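Local structure of glycine cleavage system transcriptional repressor, putative (1U8S) at residues T93-V98 and A144-V149; M156-E161 and L175-N180. The protein probably represses transcription of the glycine cleavage system genes, and carries two ACT domains of the kind that often sense small ligands such as amino acids. One frame throughout, in Å; residues are numbered along the deposited sequence.

Contact 1: T93-V98 and A144-V149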
ATOM      1  N   THR B  93     -15.417   1.327   0.356  1.00 40.59           N
ATOM      2  CA  THR B  93     -14.299   1.487  -0.540  1.00 40.43           C
ATOM      3  C   THR B  93     -14.981   1.890  -1.818  1.00 39.99           C
ATOM      4  O   THR B  93     -15.825   1.158  -2.325  1.00 41.95           O
ATOM      5  CB  THR B  93     -13.551   0.153  -0.809  1.00 40.37           C
ATOM      6  OG1 THR B  93     -12.720  -0.175   0.308  1.00 38.85           O
ATOM      7  CG2 THR B  93     -12.692   0.271  -2.065  1.00 39.78           C
ATOM      8  N   VAL B  94     -14.660   3.066  -2.326  1.00 39.92           N
ATOM      9  CA  VAL B  94     -15.253   3.472  -3.579  1.00 39.41           C
ATOM     10  C   VAL B  94     -14.177   3.234  -4.615  1.00 39.21           C
ATOM     11  O   VAL B  94     -13.015   3.594  -4.407  1.00 40.99           O
ATOM     12  CB  VAL B  94     -15.659   4.972  -3.587  1.00 40.14           C
ATOM     13  CG1 VAL B  94     -16.372   5.314  -2.296  1.00 42.37           C
ATOM     14  CG2 VAL B  94     -14.445   5.854  -3.759  1.00 38.97           C
ATOM     15  N   GLU B  95     -14.553   2.589  -5.709  1.00 38.27           N
ATOM     16  CA  GLU B  95     -13.627   2.344  -6.796  1.00 40.58           C
ATOM     17  C   GLU B  95     -14.098   3.215  -7.948  1.00 40.07           C
ATOM     18  O   GLU B  95     -15.263   3.163  -8.330  1.00 39.43           O
ATOM     19  CB  GLU B  95     -13.669   0.886  -7.229  1.00 41.28           C
ATOM     20  CG  GLU B  95     -13.514  -0.085  -6.100  1.00 45.97           C
ATOM     21  CD  GLU B  95     -13.550  -1.521  -6.578  1.00 49.56           C
ATOM     22  OE1 GLU B  95     -14.314  -1.823  -7.526  1.00 49.64           O
ATOM     23  OE2 GLU B  95     -12.821  -2.352  -5.995  1.00 53.53           O
ATOM     24  N   VAL B  96     -13.199   4.024  -8.491  1.00 40.64           N
ATOM     25  CA  VAL B  96     -13.552   4.896  -9.599  1.00 40.20           C
ATOM     26  C   VAL B  96     -12.790   4.493 -10.848  1.00 40.23           C
ATOM     27  O   VAL B  96     -11.649   4.031 -10.769  1.00 40.03           O
ATOM     28  CB  VAL B  96     -13.228   6.369  -9.275  1.00 40.23           C
ATOM     29  CG1 VAL B  96     -13.225   7.191 -10.542  1.00 42.08           C
ATOM     30  CG2 VAL B  96     -14.249   6.916  -8.307  1.00 42.14           C
ATOM     31  N   TYR B  97     -13.429   4.660 -11.999  1.00 40.59           N
ATOM     32  CA  TYR B  97     -12.798   4.335 -13.264  1.00 41.31           C
ATOM     33  C   TYR B  97     -13.148   5.408 -14.281  1.00 40.75           C
ATOM     34  O   TYR B  97     -14.305   5.568 -14.666  1.00 40.68           O
ATOM     35  CB  TYR B  97     -13.258   2.973 -13.775  1.00 43.64           C
ATOM     36  CG  TYR B  97     -12.235   2.366 -14.691  1.00 49.37           C
ATOM     37  CD1 TYR B  97     -11.030   1.887 -14.180  1.00 52.20           C
ATOM     38  CD2 TYR B  97     -12.423   2.335 -16.076  1.00 51.33           C
ATOM     39  CE1 TYR B  97     -10.024   1.388 -15.021  1.00 54.82           C
ATOM     40  CE2 TYR B  97     -11.423   1.840 -16.931  1.00 53.81           C
ATOM     41  CZ  TYR B  97     -10.226   1.368 -16.390  1.00 54.95           C
ATOM     42  OH  TYR B  97      -9.231   0.870 -17.197  1.00 58.82           O
ATOM     43  N   VAL B  98     -12.137   6.148 -14.713  1.00 39.81           N
ATOM     44  CA  VAL B  98     -12.349   7.219 -15.661  1.00 40.14           C
ATOM     45  C   VAL B  98     -11.631   6.923 -16.957  1.00 40.56           C
ATOM     46  O   VAL B  98     -10.503   6.454 -16.941  1.00 41.28           O
ATOM     47  CB  VAL B  98     -11.833   8.562 -15.080  1.00 40.38           C
ATOM     48  CG1 VAL B  98     -11.915   9.669 -16.132  1.00 37.08           C
ATOM     49  CG2 VAL B  98     -12.646   8.933 -13.846  1.00 38.26           C
ATOM     50  N   ALA B 144      -7.705   4.815 -12.613  1.00 33.04           N
ATOM     51  CA  ALA B 144      -8.353   3.903 -11.663  1.00 33.82           C
ATOM     52  C   ALA B 144      -7.948   4.305 -10.250  1.00 32.92           C
ATOM     53  O   ALA B 144      -6.763   4.300  -9.906  1.00 33.80           O
ATOM     54  CB  ALA B 144      -7.953   2.457 -11.936  1.00 31.46           C
ATOM     55  N   ILE B 145      -8.936   4.652  -9.440  1.00 31.31           N
ATOM     56  CA  ILE B 145      -8.684   5.085  -8.073  1.00 32.76           C
ATOM     57  C   ILE B 145      -9.518   4.297  -7.066  1.00 33.31           C
ATOM     58  O   ILE B 145     -10.685   3.985  -7.320  1.00 34.72           O
ATOM     59  CB  ILE B 145      -9.035   6.601  -7.903  1.00 32.86           C
ATOM     60  CG1 ILE B 145      -8.051   7.465  -8.704  1.00 33.87           C
ATOM     61  CG2 ILE B 145      -9.057   6.985  -6.411  1.00 31.89           C
ATOM     62  CD1 ILE B 145      -8.512   8.901  -8.907  1.00 30.51           C
ATOM     63  N   SER B 146      -8.921   3.987  -5.922  1.00 33.11           N
ATOM     64  CA  SER B 146      -9.633   3.290  -4.850  1.00 35.16           C
ATOM     65  C   SER B 146      -9.570   4.202  -3.645  1.00 35.13           C
ATOM     66  O   SER B 146      -8.487   4.652  -3.264  1.00 34.61           O
ATOM     67  CB  SER B 146      -8.980   1.943  -4.516  1.00 34.84           C
ATOM     68  OG  SER B 146      -9.296   0.983  -5.513  1.00 37.29           O
ATOM     69  N   ALA B 147     -10.720   4.485  -3.048  1.00 35.00           N
ATOM     70  CA  ALA B 147     -10.737   5.366  -1.891  1.00 36.69           C
ATOM     71  C   ALA B 147     -11.665   4.838  -0.820  1.00 39.28           C
ATOM     72  O   ALA B 147     -12.620   4.124  -1.099  1.00 40.45           O
ATOM     73  CB  ALA B 147     -11.151   6.772  -2.296  1.00 36.11           C
ATOM     74  N   ARG B 148     -11.371   5.201   0.417  1.00 42.45           N
ATOM     75  CA  ARG B 148     -12.160   4.751   1.536  1.00 43.21           C
ATOM     76  C   ARG B 148     -12.914   5.899   2.177  1.00 43.82           C
ATOM     77  O   ARG B 148     -12.337   6.945   2.468  1.00 44.10           O
ATOM     78  CB  ARG B 148     -11.246   4.079   2.555  1.00 43.12           C
ATOM     79  CG  ARG B 148     -10.565   2.834   2.013  1.00 43.68           C
ATOM     80  CD  ARG B 148      -9.564   2.285   3.002  1.00 47.37           C
ATOM     81  NE  ARG B 148      -8.941   1.048   2.543  1.00 51.90           N
ATOM     82  CZ  ARG B 148      -7.948   0.433   3.178  1.00 53.76           C
ATOM     83  NH1 ARG B 148      -7.464   0.945   4.308  1.00 53.71           N
ATOM     84  NH2 ARG B 148      -7.438  -0.689   2.681  1.00 52.88           N
ATOM     85  N   VAL B 149     -14.215   5.701   2.369  1.00 45.29           N
ATOM     86  CA  VAL B 149     -15.059   6.698   3.015  1.00 47.83           C
ATOM     87  C   VAL B 149     -15.669   6.082   4.266  1.00 49.57           C
ATOM     88  O   VAL B 149     -15.920   4.873   4.319  1.00 50.64           O
ATOM     89  CB  VAL B 149     -16.183   7.145   2.095  1.00 48.04           C
ATOM     90  CG1 VAL B 149     -15.591   7.656   0.795  1.00 48.48           C
ATOM     91  CG2 VAL B 149     -17.142   6.001   1.850  1.00 47.34           C
TER
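V94 and A147 face each other as an antiparallel hydrogen-bonded pair and exchange two backbone bonds: V94 N gives its hydrogen to A147 O at 2.6 Å, and A147 N returns one to V94 O at 2.8 Å. Two residues on, V96 and I145 repeat the exchange, with V96 N to I145 O at 2.8 Å and the longer I145 N to V96 O at 3.1 Å. Between and beyond these pairs stand the non-hydrogen-bonded ones, T93 with R148, E95 with S146 and Y97 with A144, where CA-H groups touch the same carbonyl oxygens; T93 CA lies 3.2 Å from A147 O.

The two faces of the sheet differ in chemistry. On the face of V94, V96, I145 and A147, V94 CG2 rests on A147 CB at 3.7 Å. V94 CG1, anti to the carbonyl carbon, meets V149 CG1 at 4.0 Å, the two side chains crossing at about a right angle. The branched V94, V96 and I145 suit a strand and a buried side, which helix 155-168 covers through L155, L158 and F162, and the small A147 lets V94 CG2 come close. The other face is partly open to solvent. There Y97, with CG anti to its backbone N (chi1 -155°), brings CD1 obliquely to within 3.9 Å of A144 CB, and its hydroxyl is hydrogen-bonded to H142 ND1.

Backbone bonds thus fix the register of the two central strands of an ACT-type sheet, while apolar side chains commit one face to helix 155-168 and the other, bearing T93, E95, S146 and R148, is largely polar.

Contact 2: M156-E161 and L175-N180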
ATOM      1  N   MET B 156     -24.843   8.459  -2.174  1.00 52.40           N
ATOM      2  CA  MET B 156     -25.596   8.900  -3.342  1.00 53.36           C
ATOM      3  C   MET B 156     -25.100  10.287  -3.748  1.00 51.55           C
ATOM      4  O   MET B 156     -25.052  10.632  -4.930  1.00 51.23           O
ATOM      5  CB  MET B 156     -27.091   8.945  -3.021  1.00 57.79           C
ATOM      6  CG  MET B 156     -27.979   9.263  -4.224  1.00 64.81           C
ATOM      7  SD  MET B 156     -27.966   7.986  -5.546  1.00 71.84           S
ATOM      8  CE  MET B 156     -26.781   8.690  -6.722  1.00 68.74           C
ATOM      9  N   GLN B 157     -24.715  11.076  -2.755  1.00 49.76           N
ATOM     10  CA  GLN B 157     -24.213  12.417  -3.000  1.00 49.30           C
ATOM     11  C   GLN B 157     -22.795  12.408  -3.590  1.00 47.33           C
ATOM     12  O   GLN B 157     -22.466  13.239  -4.438  1.00 46.45           O
ATOM     13  CB  GLN B 157     -24.224  13.215  -1.701  1.00 50.20           C
ATOM     14  CG  GLN B 157     -23.799  14.646  -1.878  1.00 52.07           C
ATOM     15  CD  GLN B 157     -23.787  15.397  -0.579  1.00 53.92           C
ATOM     16  OE1 GLN B 157     -24.814  15.495   0.096  1.00 53.66           O
ATOM     17  NE2 GLN B 157     -22.622  15.936  -0.210  1.00 53.30           N
ATOM     18  N   LEU B 158     -21.954  11.484  -3.130  1.00 44.52           N
ATOM     19  CA  LEU B 158     -20.597  11.384  -3.645  1.00 42.82           C
ATOM     20  C   LEU B 158     -20.687  10.986  -5.111  1.00 43.20           C
ATOM     21  O   LEU B 158     -19.956  11.510  -5.961  1.00 43.03           O
ATOM     22  CB  LEU B 158     -19.804  10.326  -2.869  1.00 42.72           C
ATOM     23  CG  LEU B 158     -18.371  10.009  -3.325  1.00 41.27           C
ATOM     24  CD1 LEU B 158     -17.488  11.243  -3.240  1.00 39.59           C
ATOM     25  CD2 LEU B 158     -17.813   8.906  -2.451  1.00 38.78           C
ATOM     26  N   GLN B 159     -21.606  10.073  -5.407  1.00 41.37           N
ATOM     27  CA  GLN B 159     -21.778   9.603  -6.765  1.00 41.36           C
ATOM     28  C   GLN B 159     -22.288  10.684  -7.702  1.00 40.98           C
ATOM     29  O   GLN B 159     -21.914  10.735  -8.870  1.00 40.58           O
ATOM     30  CB  GLN B 159     -22.721   8.418  -6.780  1.00 43.18           C
ATOM     31  CG  GLN B 159     -23.047   7.905  -8.157  1.00 47.64           C
ATOM     32  CD  GLN B 159     -23.624   6.521  -8.089  1.00 51.70           C
ATOM     33  OE1 GLN B 159     -22.891   5.547  -7.923  1.00 54.67           O
ATOM     34  NE2 GLN B 159     -24.948   6.417  -8.186  1.00 54.66           N
ATOM     35  N   GLU B 160     -23.151  11.549  -7.197  1.00 40.04           N
ATOM     36  CA  GLU B 160     -23.676  12.617  -8.025  1.00 39.69           C
ATOM     37  C   GLU B 160     -22.575  13.625  -8.322  1.00 37.33           C
ATOM     38  O   GLU B 160     -22.386  14.024  -9.464  1.00 37.44           O
ATOM     39  CB  GLU B 160     -24.882  13.273  -7.336  1.00 43.91           C
ATOM     40  CG  GLU B 160     -26.191  12.528  -7.611  1.00 48.88           C
ATOM     41  CD  GLU B 160     -27.355  12.993  -6.752  1.00 52.86           C
ATOM     42  OE1 GLU B 160     -28.515  12.687  -7.111  1.00 53.52           O
ATOM     43  OE2 GLU B 160     -27.115  13.652  -5.713  1.00 55.59           O
ATOM     44  N   GLU B 161     -21.831  14.023  -7.301  1.00 35.58           N
ATOM     45  CA  GLU B 161     -20.747  14.973  -7.503  1.00 35.32           C
ATOM     46  C   GLU B 161     -19.699  14.408  -8.467  1.00 35.15           C
ATOM     47  O   GLU B 161     -19.125  15.140  -9.272  1.00 34.44           O
ATOM     48  CB  GLU B 161     -20.118  15.326  -6.156  1.00 36.42           C
ATOM     49  CG  GLU B 161     -21.166  15.719  -5.124  1.00 39.73           C
ATOM     50  CD  GLU B 161     -20.572  16.296  -3.864  1.00 41.50           C
ATOM     51  OE1 GLU B 161     -19.533  15.769  -3.408  1.00 43.22           O
ATOM     52  OE2 GLU B 161     -21.155  17.262  -3.323  1.00 40.10           O
ATOM     53  N   LEU B 175     -18.596   4.622 -10.910  1.00 47.37           N
ATOM     54  CA  LEU B 175     -18.282   4.599  -9.498  1.00 49.54           C
ATOM     55  C   LEU B 175     -18.797   3.277  -8.930  1.00 51.07           C
ATOM     56  O   LEU B 175     -19.797   2.730  -9.396  1.00 52.53           O
ATOM     57  CB  LEU B 175     -18.937   5.802  -8.829  1.00 49.65           C
ATOM     58  CG  LEU B 175     -18.448   6.232  -7.456  1.00 51.02           C
ATOM     59  CD1 LEU B 175     -18.862   7.663  -7.206  1.00 51.46           C
ATOM     60  CD2 LEU B 175     -19.020   5.314  -6.394  1.00 51.97           C
ATOM     61  N   ASN B 176     -18.094   2.751  -7.939  1.00 52.55           N
ATOM     62  CA  ASN B 176     -18.477   1.485  -7.344  1.00 52.24           C
ATOM     63  C   ASN B 176     -18.287   1.611  -5.838  1.00 52.12           C
ATOM     64  O   ASN B 176     -17.336   2.248  -5.386  1.00 52.65           O
ATOM     65  CB  ASN B 176     -17.575   0.376  -7.896  1.00 53.15           C
ATOM     66  CG  ASN B 176     -18.300  -0.945  -8.069  1.00 55.86           C
ATOM     67  OD1 ASN B 176     -17.860  -1.978  -7.554  1.00 56.89           O
ATOM     68  ND2 ASN B 176     -19.409  -0.925  -8.811  1.00 55.40           N
ATOM     69  N   PHE B 177     -19.202   1.025  -5.069  1.00 51.80           N
ATOM     70  CA  PHE B 177     -19.119   1.046  -3.609  1.00 50.54           C
ATOM     71  C   PHE B 177     -19.015  -0.377  -3.083  1.00 50.73           C
ATOM     72  O   PHE B 177     -19.714  -1.273  -3.550  1.00 49.52           O
ATOM     73  CB  PHE B 177     -20.359   1.689  -3.002  1.00 49.83           C
ATOM     74  CG  PHE B 177     -20.438   3.169  -3.198  1.00 50.23           C
ATOM     75  CD1 PHE B 177     -19.532   4.017  -2.573  1.00 49.81           C
ATOM     76  CD2 PHE B 177     -21.432   3.720  -3.990  1.00 49.19           C
ATOM     77  CE1 PHE B 177     -19.616   5.395  -2.733  1.00 49.59           C
ATOM     78  CE2 PHE B 177     -21.523   5.097  -4.156  1.00 51.39           C
ATOM     79  CZ  PHE B 177     -20.611   5.937  -3.524  1.00 50.84           C
ATOM     80  N   ILE B 178     -18.132  -0.586  -2.113  1.00 52.24           N
ATOM     81  CA  ILE B 178     -17.960  -1.904  -1.505  1.00 51.91           C
ATOM     82  C   ILE B 178     -17.772  -1.711  -0.007  1.00 52.01           C
ATOM     83  O   ILE B 178     -16.849  -1.015   0.419  1.00 52.17           O
ATOM     84  CB  ILE B 178     -16.705  -2.627  -2.009  1.00 51.51           C
ATOM     85  CG1 ILE B 178     -16.666  -2.644  -3.534  1.00 53.33           C
ATOM     86  CG2 ILE B 178     -16.687  -4.042  -1.474  1.00 50.58           C
ATOM     87  CD1 ILE B 178     -15.304  -3.073  -4.080  1.00 53.39           C
ATOM     88  N   LYS B 179     -18.638  -2.324   0.790  1.00 52.83           N
ATOM     89  CA  LYS B 179     -18.530  -2.225   2.242  1.00 53.81           C
ATOM     90  C   LYS B 179     -17.740  -3.430   2.740  1.00 54.27           C
ATOM     91  O   LYS B 179     -17.650  -4.441   2.043  1.00 53.05           O
ATOM     92  CB  LYS B 179     -19.924  -2.215   2.872  1.00 54.78           C
ATOM     93  CG  LYS B 179     -20.783  -3.420   2.525  1.00 56.81           C
ATOM     94  CD  LYS B 179     -22.216  -3.273   3.036  1.00 59.41           C
ATOM     95  CE  LYS B 179     -22.299  -3.257   4.558  1.00 60.19           C
ATOM     96  NZ  LYS B 179     -21.604  -2.091   5.186  1.00 60.02           N
ATOM     97  N   ASN B 180     -17.171  -3.325   3.937  1.00 55.43           N
ATOM     98  CA  ASN B 180     -16.391  -4.425   4.503  1.00 58.42           C
ATOM     99  C   ASN B 180     -16.912  -4.889   5.866  1.00 60.07           C
ATOM    100  O   ASN B 180     -16.084  -5.133   6.778  1.00 60.73           O
ATOM    101  CB  ASN B 180     -14.924  -4.002   4.622  1.00 58.14           C
ATOM    102  CG  ASN B 180     -14.770  -2.589   5.145  1.00 57.10           C
ATOM    103  OD1 ASN B 180     -14.362  -2.369   6.284  1.00 55.99           O
ATOM    104  ND2 ASN B 180     -15.113  -1.619   4.309  1.00 58.22           N
TER
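Q159, F177 and L175 bury the most surface here, and all three meet through carbon and one amide oxygen, without a hydrogen bond between the segments. L175 points from the strand to the helix and pushes CD1 against the backbone of Q159, 3.5 Å from Q159 CA and 4.0 Å from Q159 CB. Leucine suits this place because its branched end can lie on a helix surface while its other methyl, CD2, sits 3.3 Å above the ring plane of F177, offset toward the rim.

The chain of Q159 leaves the helix with CG anti to the backbone N (chi1 176°) and stays extended beyond CG, which carries OE1 to the rim of the F177 ring and close to L175 CB. This OE1 comes obliquely to F177 CE2 at 4.0 Å, the amide and ring planes 32° apart. A glutamine fits here: its CB packs on L175 CD1 while the amide lies at the partly exposed border.

F177 takes a different neighbour at its rim. L158 CD2 approaches the ring edge in plane, 4.0 Å from F177 CE1, and the buried L158 also packs on F113 of helix 107-116 and on I119. V94 and L155 touch F177 as well, setting the phenylalanine between helix and sheet.

Without a hydrogen bond between the two segments, the contact probably rests on dispersion and the burial of apolar surface, the helix-on-sheet packing of an ACT domain.

In the fold
Strand 92-100 opens the second ACT domain, and the chain then runs through helix 107-116 and strand 120-128 before strand 141-149 returns beside it; contact 1 closes that long loop. Helix 155-168 follows directly, and strand 172-179 comes back antiparallel to it, so contact 2 closes a shorter loop. The two are in series, neither nested nor crossed, and complete a βαββαβ domain with strand order 2-3-1-4. Their centres lie 9 Å apart, joined by strand 92-100: probable hydrogen bonds from T93 to I178 and from E95 to N176 add strand 172-179 to its other edge, and V94 packs on F177.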